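Local coordinates for protein omega-class glutathione S-transferase (Bombyx mori, PDB 3WD6) that binds glutathione and probably acts as a glutathione transferase and a glutathione-dependent dehydroascorbate reductase, at residues Asp21-Phe26 with Arg31-Arg36; Val58-Asp61 with Lys65-Trp68; Trp68-Thr71 with Phe75-Val78; Thr71-Ala74 with Pro79-Glu82. One frame throughout, in Å; residues are numbered along the deposited sequence.

Contact 1 of 4, residues Asp21-Phe26 with Arg31-Arg36; sequences DPLPPF and RVYNMR
Arg31 overlaps the proline-rich run at Pro24 and Pro25 with the end of its guanidinium group, and the segment 21-26 buries 92 Å² of this residue. A bend of the chain at chi3 (-59°) turns the guanidinium group toward Pro24 O. Both terminal nitrogens grip that one oxygen: Arg31 NH1 lies 2.9 Å from Pro24 O, with an N-H...O angle of 156°, and Arg31 NH2 lies 3.2 Å from the same Pro24 O. That oxygen sits in the guanidinium plane, yet the two donors reach it from a single face of the carbonyl, NH2 standing well above the carbonyl plane. A weak bond of 3.2 Å joins Arg31 NH2 to Pro25 O. NH1 also donates to Tyr33 OH, which is bonded in turn to Glu82, while NE pairs with Glu56. Arg31 CG lies over one face of the Tyr33 ring, offset toward its rim. Leu23 CD1 comes instead at the ring's edge, 3.7 Å from Tyr33 OH. With a leucine in place of Arg31, Pro24 O would probably lose both donors and Glu56 its charged mate. The geometry thus ties a proline-rich N-terminal extension, a feature of omega-class transferases, to a central strand of the thioredoxin-like domain.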
loop_
_atom_site.group_PDB
_atom_site.type_symbol
_atom_site.label_atom_id
_atom_site.label_comp_id
_atom_site.label_asym_id
_atom_site.label_seq_id
_atom_site.Cartn_x
_atom_site.Cartn_y
_atom_site.Cartn_z
ATOM N N ASP A 21 -5.793 -17.721 17.903
ATOM C CA ASP A 21 -4.423 -17.943 17.491
ATOM C C ASP A 21 -3.475 -17.383 18.543
ATOM O O ASP A 21 -3.751 -16.345 19.149
ATOM C CB ASP A 21 -4.172 -17.299 16.129
ATOM C CG ASP A 21 -4.705 -18.146 14.978
ATOM O OD1 ASP A 21 -4.631 -19.398 15.067
ATOM O OD2 ASP A 21 -5.186 -17.562 13.981
ATOM N N PRO A 22 -2.359 -18.082 18.779
ATOM C CA PRO A 22 -1.361 -17.586 19.732
ATOM C C PRO A 22 -0.529 -16.433 19.129
ATOM O O PRO A 22 -0.281 -16.405 17.910
ATOM C CB PRO A 22 -0.452 -18.811 19.971
ATOM C CG PRO A 22 -1.065 -19.963 19.183
ATOM C CD PRO A 22 -1.948 -19.347 18.144
ATOM N N LEU A 23 -0.114 -15.503 19.985
ATOM C CA LEU A 23 0.782 -14.407 19.624
ATOM C C LEU A 23 2.239 -14.886 19.605
ATOM O O LEU A 23 2.793 -15.204 20.655
ATOM C CB LEU A 23 0.643 -13.291 20.668
ATOM C CG LEU A 23 1.565 -12.071 20.633
ATOM C CD1 LEU A 23 1.639 -11.527 19.219
ATOM C CD2 LEU A 23 1.103 -10.970 21.617
ATOM N N PRO A 24 2.874 -14.930 18.423
ATOM C CA PRO A 24 4.283 -15.361 18.367
ATOM C C PRO A 24 5.190 -14.449 19.208
ATOM O O PRO A 24 5.080 -13.224 19.132
ATOM C CB PRO A 24 4.636 -15.222 16.881
ATOM C CG PRO A 24 3.287 -15.244 16.164
ATOM C CD PRO A 24 2.340 -14.564 17.098
ATOM N N PRO A 25 6.074 -15.043 20.023
ATOM C CA PRO A 25 6.952 -14.253 20.903
ATOM C C PRO A 25 7.912 -13.363 20.109
ATOM O O PRO A 25 8.402 -13.801 19.071
ATOM C CB PRO A 25 7.750 -15.325 21.666
ATOM C CG PRO A 25 7.619 -16.592 20.838
ATOM C CD PRO A 25 6.286 -16.501 20.157
ATOM N N PHE A 26 8.174 -12.145 20.580
ATOM C CA PHE A 26 9.159 -11.277 19.935
ATOM C C PHE A 26 10.526 -11.977 19.944
ATOM O O PHE A 26 10.863 -12.669 20.908
ATOM C CB PHE A 26 9.222 -9.934 20.661
ATOM C CG PHE A 26 10.090 -8.894 19.977
ATOM C CD1 PHE A 26 9.576 -8.088 18.958
ATOM C CD2 PHE A 26 11.419 -8.697 20.375
ATOM C CE1 PHE A 26 10.370 -7.119 18.345
ATOM C CE2 PHE A 26 12.216 -7.733 19.758
ATOM C CZ PHE A 26 11.684 -6.945 18.749
ATOM N N ARG A 31 9.137 -6.464 13.351
ATOM C CA ARG A 31 7.971 -7.221 12.924
ATOM C C ARG A 31 6.849 -6.321 12.428
ATOM O O ARG A 31 6.497 -5.314 13.073
ATOM C CB ARG A 31 7.445 -8.072 14.077
ATOM C CG ARG A 31 5.991 -8.530 13.877
ATOM C CD ARG A 31 5.486 -9.279 15.090
ATOM N NE ARG A 31 6.306 -10.455 15.384
ATOM C CZ ARG A 31 6.110 -11.246 16.433
ATOM N NH1 ARG A 31 5.126 -10.974 17.280
ATOM N NH2 ARG A 31 6.890 -12.296 16.637
ATOM N N VAL A 32 6.258 -6.700 11.298
ATOM C CA VAL A 32 5.100 -5.978 10.784
ATOM C C VAL A 32 3.824 -6.777 11.009
ATOM O O VAL A 32 3.720 -7.910 10.522
ATOM C CB VAL A 32 5.222 -5.734 9.252
ATOM C CG1 VAL A 32 4.049 -4.883 8.729
ATOM C CG2 VAL A 32 6.556 -5.078 8.918
ATOM N N TYR A 33 2.855 -6.192 11.719
ATOM C CA TYR A 33 1.494 -6.746 11.726
ATOM C C TYR A 33 0.808 -6.290 10.443
ATOM O O TYR A 33 0.618 -5.084 10.210
ATOM C CB TYR A 33 0.704 -6.348 12.996
ATOM C CG TYR A 33 1.366 -6.928 14.223
ATOM C CD1 TYR A 33 1.140 -8.248 14.590
ATOM C CD2 TYR A 33 2.278 -6.182 14.974
ATOM C CE1 TYR A 33 1.770 -8.806 15.686
ATOM C CE2 TYR A 33 2.918 -6.739 16.082
ATOM C CZ TYR A 33 2.658 -8.051 16.426
ATOM O OH TYR A 33 3.284 -8.626 17.506
ATOM N N ASN A 34 0.449 -7.262 9.609
ATOM C CA ASN A 34 0.087 -7.003 8.219
ATOM C C ASN A 34 -1.198 -7.728 7.847
ATOM O O ASN A 34 -1.645 -8.613 8.596
ATOM C CB ASN A 34 1.236 -7.553 7.356
ATOM C CG ASN A 34 1.076 -7.265 5.875
ATOM O OD1 ASN A 34 0.816 -6.125 5.460
ATOM N ND2 ASN A 34 1.252 -8.307 5.057
ATOM N N MET A 35 -1.802 -7.357 6.714
ATOM C CA MET A 35 -2.600 -8.335 5.980
ATOM C C MET A 35 -2.340 -8.188 4.489
ATOM O O MET A 35 -2.279 -7.074 3.964
ATOM C CB MET A 35 -4.075 -8.349 6.367
ATOM C CG MET A 35 -4.968 -7.538 5.511
ATOM S SD MET A 35 -5.719 -8.423 4.100
ATOM C CE MET A 35 -6.959 -7.161 3.716
ATOM N N ARG A 36 -2.159 -9.340 3.837
ATOM C CA ARG A 36 -1.499 -9.438 2.537
ATOM C C ARG A 36 -2.110 -8.504 1.488
ATOM O O ARG A 36 -1.402 -7.992 0.607
ATOM C CB ARG A 36 -1.492 -10.902 2.053
ATOM C CG ARG A 36 -0.725 -11.162 0.742
ATOM C CD ARG A 36 0.778 -11.242 0.977
ATOM N NE ARG A 36 1.534 -11.457 -0.262
ATOM C CZ ARG A 36 1.671 -10.554 -1.239
ATOM N NH1 ARG A 36 1.075 -9.358 -1.156
ATOM N NH2 ARG A 36 2.411 -10.851 -2.305
#

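Contact 2 of 4, residues Val58-Asp61 with Lys65-Trp68; sequences VNID and KPEW. With GSH (glutathione), chain J.
Ile60 chi1 (-59°) sends CG1 and CG2 to different sides, and chi2 (-64°) carries CD1 to the indole of Trp68, where it also grazes the Pro66 ring. The CG2 branch packs on the proline, with Ile60 CG2 3.6 Å from Pro66 CD. The other branch ends at the far rim of the indole, Ile60 CD1 standing 3.7 Å from Trp68 CH2 and approaching obliquely. Val58 CG1 adds a looser touch at 4.4 Å from that Trp68 CH2. Pro66 CB lies above one face of the indole near its rim, so Ile60, Pro66 and Trp68 touch one another pairwise. At the mouth of the turn Asp61 O receives a CA-H...O contact, 3.3 Å from Lys65 CA. The Asp61 carboxylate accepts from the backbone N-H of Ile63 and Asp64 and pairs with Arg243. Beyond CG, which lies 3.7 Å from Asp61 O, the Lys65 chain is extended and brings NZ to glutathione, with a weak bond of 3.1 Å from Lys65 NZ to O32 of the glycyl carboxylate; its stronger partner is Ala76 O. A methionine at Lys65 would probably leave the glycyl carboxylate without this positive mate and Ala76 O without its donor. Apolar packing on the strand side, with a lysine reaching the ligand's glycine end, marks this loop as one wall of the glutathione-binding G-site.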
loop_
_atom_site.group_PDB
_atom_site.type_symbol
_atom_site.label_atom_id
_atom_site.label_comp_id
_atom_site.label_asym_id
_atom_site.label_seq_id
_atom_site.Cartn_x
_atom_site.Cartn_y
_atom_site.Cartn_z
ATOM N N VAL A 58 3.767 -10.773 10.442
ATOM C CA VAL A 58 2.676 -11.522 11.061
ATOM C C VAL A 58 1.358 -11.090 10.419
ATOM O O VAL A 58 0.964 -9.928 10.527
ATOM C CB VAL A 58 2.610 -11.323 12.602
ATOM C CG1 VAL A 58 1.311 -11.948 13.159
ATOM C CG2 VAL A 58 3.826 -11.949 13.270
ATOM N N ASN A 59 0.690 -12.011 9.729
ATOM C CA ASN A 59 -0.553 -11.670 9.028
ATOM C C ASN A 59 -1.795 -11.784 9.900
ATOM O O ASN A 59 -1.906 -12.694 10.720
ATOM C CB ASN A 59 -0.684 -12.488 7.752
ATOM C CG ASN A 59 0.257 -12.004 6.677
ATOM O OD1 ASN A 59 0.495 -10.788 6.547
ATOM N ND2 ASN A 59 0.816 -12.938 5.909
ATOM N N ILE A 60 -2.724 -10.853 9.734
ATOM C CA ILE A 60 -3.879 -10.775 10.626
ATOM C C ILE A 60 -5.187 -10.900 9.874
ATOM O O ILE A 60 -5.451 -10.118 8.958
ATOM C CB ILE A 60 -3.939 -9.425 11.365
ATOM C CG1 ILE A 60 -2.673 -9.193 12.214
ATOM C CG2 ILE A 60 -5.199 -9.343 12.174
ATOM C CD1 ILE A 60 -2.461 -10.186 13.348
ATOM N N ASP A 61 -5.999 -11.879 10.275
ATOM C CA ASP A 61 -7.378 -12.024 9.806
ATOM C C ASP A 61 -8.204 -10.854 10.355
ATOM O O ASP A 61 -8.368 -10.720 11.568
ATOM C CB ASP A 61 -7.934 -13.365 10.298
ATOM C CG ASP A 61 -9.274 -13.705 9.688
ATOM O OD1 ASP A 61 -10.187 -12.859 9.764
ATOM O OD2 ASP A 61 -9.418 -14.820 9.135
ATOM N N LYS A 65 -10.514 -11.012 14.200
ATOM C CA LYS A 65 -9.243 -10.495 14.715
ATOM C C LYS A 65 -8.754 -11.252 15.932
ATOM O O LYS A 65 -9.555 -11.632 16.799
ATOM C CB LYS A 65 -9.351 -9.009 15.068
ATOM C CG LYS A 65 -9.438 -8.089 13.865
ATOM C CD LYS A 65 -9.571 -6.625 14.290
ATOM C CE LYS A 65 -10.055 -5.779 13.113
ATOM N NZ LYS A 65 -10.339 -4.370 13.489
ATOM N N PRO A 66 -7.430 -11.475 16.004
ATOM C CA PRO A 66 -6.834 -12.012 17.231
ATOM C C PRO A 66 -7.142 -11.096 18.417
ATOM O O PRO A 66 -7.153 -9.854 18.318
ATOM C CB PRO A 66 -5.331 -12.013 16.928
ATOM C CG PRO A 66 -5.254 -12.145 15.441
ATOM C CD PRO A 66 -6.437 -11.333 14.925
ATOM N N GLU A 67 -7.408 -11.739 19.542
ATOM C CA GLU A 67 -7.725 -11.058 20.778
ATOM C C GLU A 67 -6.636 -10.032 21.176
ATOM O O GLU A 67 -6.955 -8.934 21.670
ATOM C CB GLU A 67 -7.936 -12.122 21.866
ATOM C CG GLU A 67 -6.832 -13.230 21.917
ATOM C CD GLU A 67 -7.042 -14.416 20.945
ATOM O OE1 GLU A 67 -8.152 -14.558 20.369
ATOM O OE2 GLU A 67 -6.084 -15.224 20.778
ATOM N N TRP A 68 -5.366 -10.378 20.922
ATOM C CA TRP A 68 -4.212 -9.563 21.358
ATOM C C TRP A 68 -3.780 -8.431 20.405
ATOM O O TRP A 68 -2.731 -7.811 20.608
ATOM C CB TRP A 68 -3.008 -10.471 21.627
ATOM C CG TRP A 68 -2.846 -11.482 20.559
ATOM C CD1 TRP A 68 -3.205 -12.792 20.617
ATOM C CD2 TRP A 68 -2.328 -11.261 19.237
ATOM N NE1 TRP A 68 -2.924 -13.415 19.424
ATOM C CE2 TRP A 68 -2.387 -12.499 18.556
ATOM C CE3 TRP A 68 -1.813 -10.142 18.566
ATOM C CZ2 TRP A 68 -1.939 -12.656 17.233
ATOM C CZ3 TRP A 68 -1.374 -10.295 17.248
ATOM C CH2 TRP A 68 -1.444 -11.546 16.597
HETATM N N1 GSH J . -5.003 5.258 8.465
HETATM C CA1 GSH J . -4.558 3.868 8.619
HETATM C C1 GSH J . -3.156 3.643 8.062
HETATM O O11 GSH J . -2.386 2.728 8.532
HETATM O O12 GSH J . -2.737 4.411 7.126
HETATM C CB1 GSH J . -5.582 2.959 7.952
HETATM C CG1 GSH J . -5.227 1.520 7.755
HETATM C CD1 GSH J . -6.388 0.603 7.460
HETATM O OE1 GSH J . -7.475 1.032 7.091
HETATM N N2 GSH J . -6.232 -0.812 7.611
HETATM C CA2 GSH J . -7.405 -1.648 7.334
HETATM C C2 GSH J . -7.837 -2.282 8.640
HETATM O O2 GSH J . -6.977 -2.725 9.393
HETATM C CB2 GSH J . -7.044 -2.720 6.369
HETATM S SG2 GSH J . -6.926 -2.311 4.665
HETATM N N3 GSH J . -9.241 -2.371 8.975
HETATM C CA3 GSH J . -9.653 -2.991 10.235
HETATM C C3 GSH J . -10.991 -3.615 10.244
HETATM O O31 GSH J . -11.247 -4.553 9.441
HETATM O O32 GSH J . -11.860 -3.214 11.057
#

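Contact 3 of 4, residues Trp68-Thr71 with Phe75-Val78; sequences WLTT and FAKV. With GSH (glutathione), chain J.
Leu69 and Thr70 turn a methyl group each against Ala76, but onto different parts of it. Leu69 points toward the loop, and with CG anti to its backbone N (chi1 179°) it stretches out until CD2 meets the peptide group: Leu69 CD2 is 3.9 Å from Ala76 O and, more loosely, 4.4 Å from Ala76 CB. Thr70 meets Ala76 with its methyl rather than its hydroxyl, Thr70 CG2 lying 3.9 Å from Ala76 CB. No hydrogen bond crosses between 68-71 and 75-78; the contact is van der Waals only, made by the Leu69 and Thr70 methyls on Ala76, and the summed buried area is a modest 163 Å². Ala76 itself has a positive phi of 53°, a left-handed backbone conformation.

Beyond Ala76 the chain faces glutathione. The Val78 peptide meets the cysteinyl part of the ligand as a strand would: Val78 N donates to O2 of glutathione at 3.0 Å with an N-H...O angle of 160°, and N2 of glutathione returns a bond of 2.9 Å to Val78 O. Val78 CG2 lies against the same part of the ligand, 3.6 Å from O2 of glutathione. Lys77 runs extended along the ligand, and its CB comes within 3.5 Å of O2 of glutathione.

The paired main-chain bonds just ahead of a cis-proline, Pro79, are the hallmark of substrate recognition in the thioredoxin fold, and here they form the cysteinyl subsite of the glutathione S-transferase G-site.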
loop_
_atom_site.group_PDB
_atom_site.type_symbol
_atom_site.label_atom_id
_atom_site.label_comp_id
_atom_site.label_asym_id
_atom_site.label_seq_id
_atom_site.Cartn_x
_atom_site.Cartn_y
_atom_site.Cartn_z
ATOM N N TRP A 68 -5.366 -10.378 20.922
ATOM C CA TRP A 68 -4.212 -9.563 21.358
ATOM C C TRP A 68 -3.780 -8.431 20.405
ATOM O O TRP A 68 -2.731 -7.811 20.608
ATOM C CB TRP A 68 -3.008 -10.471 21.627
ATOM C CG TRP A 68 -2.846 -11.482 20.559
ATOM C CD1 TRP A 68 -3.205 -12.792 20.617
ATOM C CD2 TRP A 68 -2.328 -11.261 19.237
ATOM N NE1 TRP A 68 -2.924 -13.415 19.424
ATOM C CE2 TRP A 68 -2.387 -12.499 18.556
ATOM C CE3 TRP A 68 -1.813 -10.142 18.566
ATOM C CZ2 TRP A 68 -1.939 -12.656 17.233
ATOM C CZ3 TRP A 68 -1.374 -10.295 17.248
ATOM C CH2 TRP A 68 -1.444 -11.546 16.597
ATOM N N LEU A 69 -4.580 -8.154 19.380
ATOM C CA LEU A 69 -4.183 -7.186 18.362
ATOM C C LEU A 69 -4.047 -5.769 18.896
ATOM O O LEU A 69 -3.017 -5.112 18.661
ATOM C CB LEU A 69 -5.156 -7.200 17.183
ATOM C CG LEU A 69 -4.829 -6.207 16.066
ATOM C CD1 LEU A 69 -3.465 -6.522 15.450
ATOM C CD2 LEU A 69 -5.921 -6.220 15.016
ATOM N N THR A 70 -5.086 -5.302 19.595
ATOM C CA THR A 70 -5.128 -3.928 20.114
ATOM C C THR A 70 -3.979 -3.660 21.076
ATOM O O THR A 70 -3.659 -2.509 21.390
ATOM C CB THR A 70 -6.468 -3.613 20.823
ATOM O OG1 THR A 70 -6.887 -4.753 21.584
ATOM C CG2 THR A 70 -7.550 -3.262 19.813
ATOM N N THR A 71 -3.378 -4.741 21.557
ATOM C CA THR A 71 -2.165 -4.684 22.364
ATOM C C THR A 71 -0.980 -4.166 21.551
ATOM O O THR A 71 -0.080 -3.504 22.085
ATOM C CB THR A 71 -1.862 -6.094 22.893
ATOM O OG1 THR A 71 -2.506 -6.260 24.166
ATOM C CG2 THR A 71 -0.376 -6.328 23.035
ATOM N N PHE A 75 -5.827 0.946 17.303
ATOM C CA PHE A 75 -7.079 1.136 16.563
ATOM C C PHE A 75 -7.586 -0.144 15.911
ATOM O O PHE A 75 -8.478 -0.095 15.052
ATOM C CB PHE A 75 -6.931 2.220 15.499
ATOM C CG PHE A 75 -6.322 3.494 16.010
ATOM C CD1 PHE A 75 -6.461 3.859 17.351
ATOM C CD2 PHE A 75 -5.600 4.332 15.150
ATOM C CE1 PHE A 75 -5.895 5.034 17.827
ATOM C CE2 PHE A 75 -5.028 5.509 15.618
ATOM C CZ PHE A 75 -5.174 5.860 16.959
ATOM N N ALA A 76 -7.030 -1.282 16.319
ATOM C CA ALA A 76 -7.338 -2.569 15.678
ATOM C C ALA A 76 -7.147 -2.555 14.142
ATOM O O ALA A 76 -7.873 -3.219 13.400
ATOM C CB ALA A 76 -8.748 -3.063 16.063
ATOM N N LYS A 77 -6.144 -1.817 13.682
ATOM C CA LYS A 77 -5.844 -1.744 12.258
ATOM C C LYS A 77 -4.470 -2.300 11.920
ATOM O O LYS A 77 -3.615 -2.473 12.817
ATOM C CB LYS A 77 -5.942 -0.298 11.765
ATOM C CG LYS A 77 -7.369 0.192 11.606
ATOM C CD LYS A 77 -7.409 1.701 11.436
ATOM C CE LYS A 77 -8.840 2.201 11.460
ATOM N NZ LYS A 77 -8.912 3.692 11.390
ATOM N N VAL A 78 -4.273 -2.585 10.629
ATOM C CA VAL A 78 -2.929 -2.824 10.081
ATOM C C VAL A 78 -2.597 -1.672 9.137
ATOM O O VAL A 78 -3.507 -1.046 8.581
ATOM C CB VAL A 78 -2.841 -4.161 9.315
ATOM C CG1 VAL A 78 -2.854 -5.341 10.284
ATOM C CG2 VAL A 78 -3.969 -4.270 8.289
HETATM N N1 GSH J . -5.003 5.258 8.465
HETATM C CA1 GSH J . -4.558 3.868 8.619
HETATM C C1 GSH J . -3.156 3.643 8.062
HETATM O O11 GSH J . -2.386 2.728 8.532
HETATM O O12 GSH J . -2.737 4.411 7.126
HETATM C CB1 GSH J . -5.582 2.959 7.952
HETATM C CG1 GSH J . -5.227 1.520 7.755
HETATM C CD1 GSH J . -6.388 0.603 7.460
HETATM O OE1 GSH J . -7.475 1.032 7.091
HETATM N N2 GSH J . -6.232 -0.812 7.611
HETATM C CA2 GSH J . -7.405 -1.648 7.334
HETATM C C2 GSH J . -7.837 -2.282 8.640
HETATM O O2 GSH J . -6.977 -2.725 9.393
HETATM C CB2 GSH J . -7.044 -2.720 6.369
HETATM S SG2 GSH J . -6.926 -2.311 4.665
HETATM N N3 GSH J . -9.241 -2.371 8.975
HETATM C CA3 GSH J . -9.653 -2.991 10.235
HETATM C C3 GSH J . -10.991 -3.615 10.244
HETATM O O31 GSH J . -11.247 -4.553 9.441
HETATM O O32 GSH J . -11.860 -3.214 11.057
#

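Contact 4 of 4, residues Thr71-Ala74 with Pro79-Glu82; sequences TKSA and PAIE
The carboxylate of Glu82 is met by Lys72 from the syn side of OE1, with the ammonium group 29° out of the carboxylate plane. This is a salt bridge of 2.9 Å between Lys72 NZ and Glu82 OE1. The methylene next to the charge lies across both oxygens, Lys72 CE being 3.6 Å from Glu82 OE1 and 3.7 Å from Glu82 OE2. Glu82 reaches out extended from its strand, whereas Lys72 is bent at chi2 (-58°), and the two chains meet at a slant. OE1 also accepts from Asp86 N, while OE2 is hydrogen-bonded to Tyr33 OH, which should limit rotation of the carboxylate. Nearer the turn the contact passes to van der Waals touches of Ser73 on the Ala80 methyl: Ser73 OG and Ala80 CB are 3.7 Å apart, as are Ser73 CB and Ala80 CB. Ser73 chi1 (-165°) sets OG opposite the main-chain nitrogen, where it bonds to Lys77 O, so this buried hydroxyl is satisfied. Lys72 NZ has a second salt bridge, to Asp86. Two carboxylates around one buried ammonium group would be expected to stabilise its positive charge, and that charge in turn is likely to favour an ionised Glu82, pinning the short helix 69-72 to strand 80-82 electrostatically.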
loop_
_atom_site.group_PDB
_atom_site.type_symbol
_atom_site.label_atom_id
_atom_site.label_comp_id
_atom_site.label_asym_id
_atom_site.label_seq_id
_atom_site.Cartn_x
_atom_site.Cartn_y
_atom_site.Cartn_z
ATOM N N THR A 71 -3.378 -4.741 21.557
ATOM C CA THR A 71 -2.165 -4.684 22.364
ATOM C C THR A 71 -0.980 -4.166 21.551
ATOM O O THR A 71 -0.080 -3.504 22.085
ATOM C CB THR A 71 -1.862 -6.094 22.893
ATOM O OG1 THR A 71 -2.506 -6.260 24.166
ATOM C CG2 THR A 71 -0.376 -6.328 23.035
ATOM N N LYS A 72 -1.007 -4.462 20.251
ATOM C CA LYS A 72 0.045 -4.076 19.321
ATOM C C LYS A 72 -0.375 -2.885 18.463
ATOM O O LYS A 72 0.465 -2.064 18.062
ATOM C CB LYS A 72 0.381 -5.257 18.405
ATOM C CG LYS A 72 0.704 -6.531 19.151
ATOM C CD LYS A 72 1.885 -6.322 20.111
ATOM C CE LYS A 72 2.323 -7.645 20.708
ATOM N NZ LYS A 72 3.329 -7.404 21.756
ATOM N N SER A 73 -1.671 -2.801 18.174
ATOM C CA SER A 73 -2.202 -1.763 17.284
ATOM C C SER A 73 -3.522 -1.193 17.839
ATOM O O SER A 73 -4.607 -1.745 17.618
ATOM C CB SER A 73 -2.395 -2.336 15.867
ATOM O OG SER A 73 -2.586 -1.307 14.906
ATOM N N ALA A 74 -3.420 -0.079 18.551
ATOM C CA ALA A 74 -4.536 0.438 19.336
ATOM C C ALA A 74 -5.868 0.576 18.581
ATOM O O ALA A 74 -6.935 0.356 19.166
ATOM C CB ALA A 74 -4.151 1.762 20.016
ATOM N N PRO A 79 -1.303 -1.374 8.946
ATOM C CA PRO A 79 -0.166 -2.053 9.584
ATOM C C PRO A 79 0.137 -1.538 11.001
ATOM O O PRO A 79 -0.308 -0.450 11.441
ATOM C CB PRO A 79 1.013 -1.632 8.694
ATOM C CG PRO A 79 0.652 -0.170 8.314
ATOM C CD PRO A 79 -0.872 -0.245 8.084
ATOM N N ALA A 80 0.916 -2.344 11.708
ATOM C CA ALA A 80 1.651 -1.881 12.870
ATOM C C ALA A 80 3.048 -2.517 12.832
ATOM O O ALA A 80 3.185 -3.694 12.438
ATOM C CB ALA A 80 0.930 -2.259 14.156
ATOM N N ILE A 81 4.074 -1.754 13.224
ATOM C CA ILE A 81 5.391 -2.341 13.417
ATOM C C ILE A 81 5.725 -2.478 14.913
ATOM O O ILE A 81 5.295 -1.660 15.743
ATOM C CB ILE A 81 6.518 -1.560 12.665
ATOM C CG1 ILE A 81 6.751 -0.186 13.299
ATOM C CG2 ILE A 81 6.183 -1.422 11.187
ATOM C CD1 ILE A 81 7.834 0.645 12.585
ATOM N N GLU A 82 6.491 -3.509 15.249
ATOM C CA GLU A 82 6.939 -3.730 16.619
ATOM C C GLU A 82 8.460 -3.650 16.578
ATOM O O GLU A 82 9.119 -4.510 15.976
ATOM C CB GLU A 82 6.473 -5.102 17.131
ATOM C CG GLU A 82 6.786 -5.380 18.610
ATOM C CD GLU A 82 5.884 -6.488 19.212
ATOM O OE1 GLU A 82 5.790 -6.605 20.458
ATOM O OE2 GLU A 82 5.261 -7.243 18.432
#

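How the contacts relate
From the N terminus, contact 1 closes the loop that leads into strand 31-34, and contact 2 then closes the turn after strand 56-60. These strands are sheet neighbours, joined by Asn34 O to Ile60 N at 2.7 Å. Trp68 ends contact 2 and begins contact 3; its NE1 bonds back to Asp21 O in contact 1. Contacts 3 and 4 start from the same helical stretch and share Thr71; neither nests in the other, because the loop of contact 4 runs on past 75-78 to 79-82. Contact 4 returns to the sheet beside strand 31-34. Helix 69-72 is thus tied to the sheet and to the glutathione-binding loop, with contacts 2 and 3 both touching the ligand.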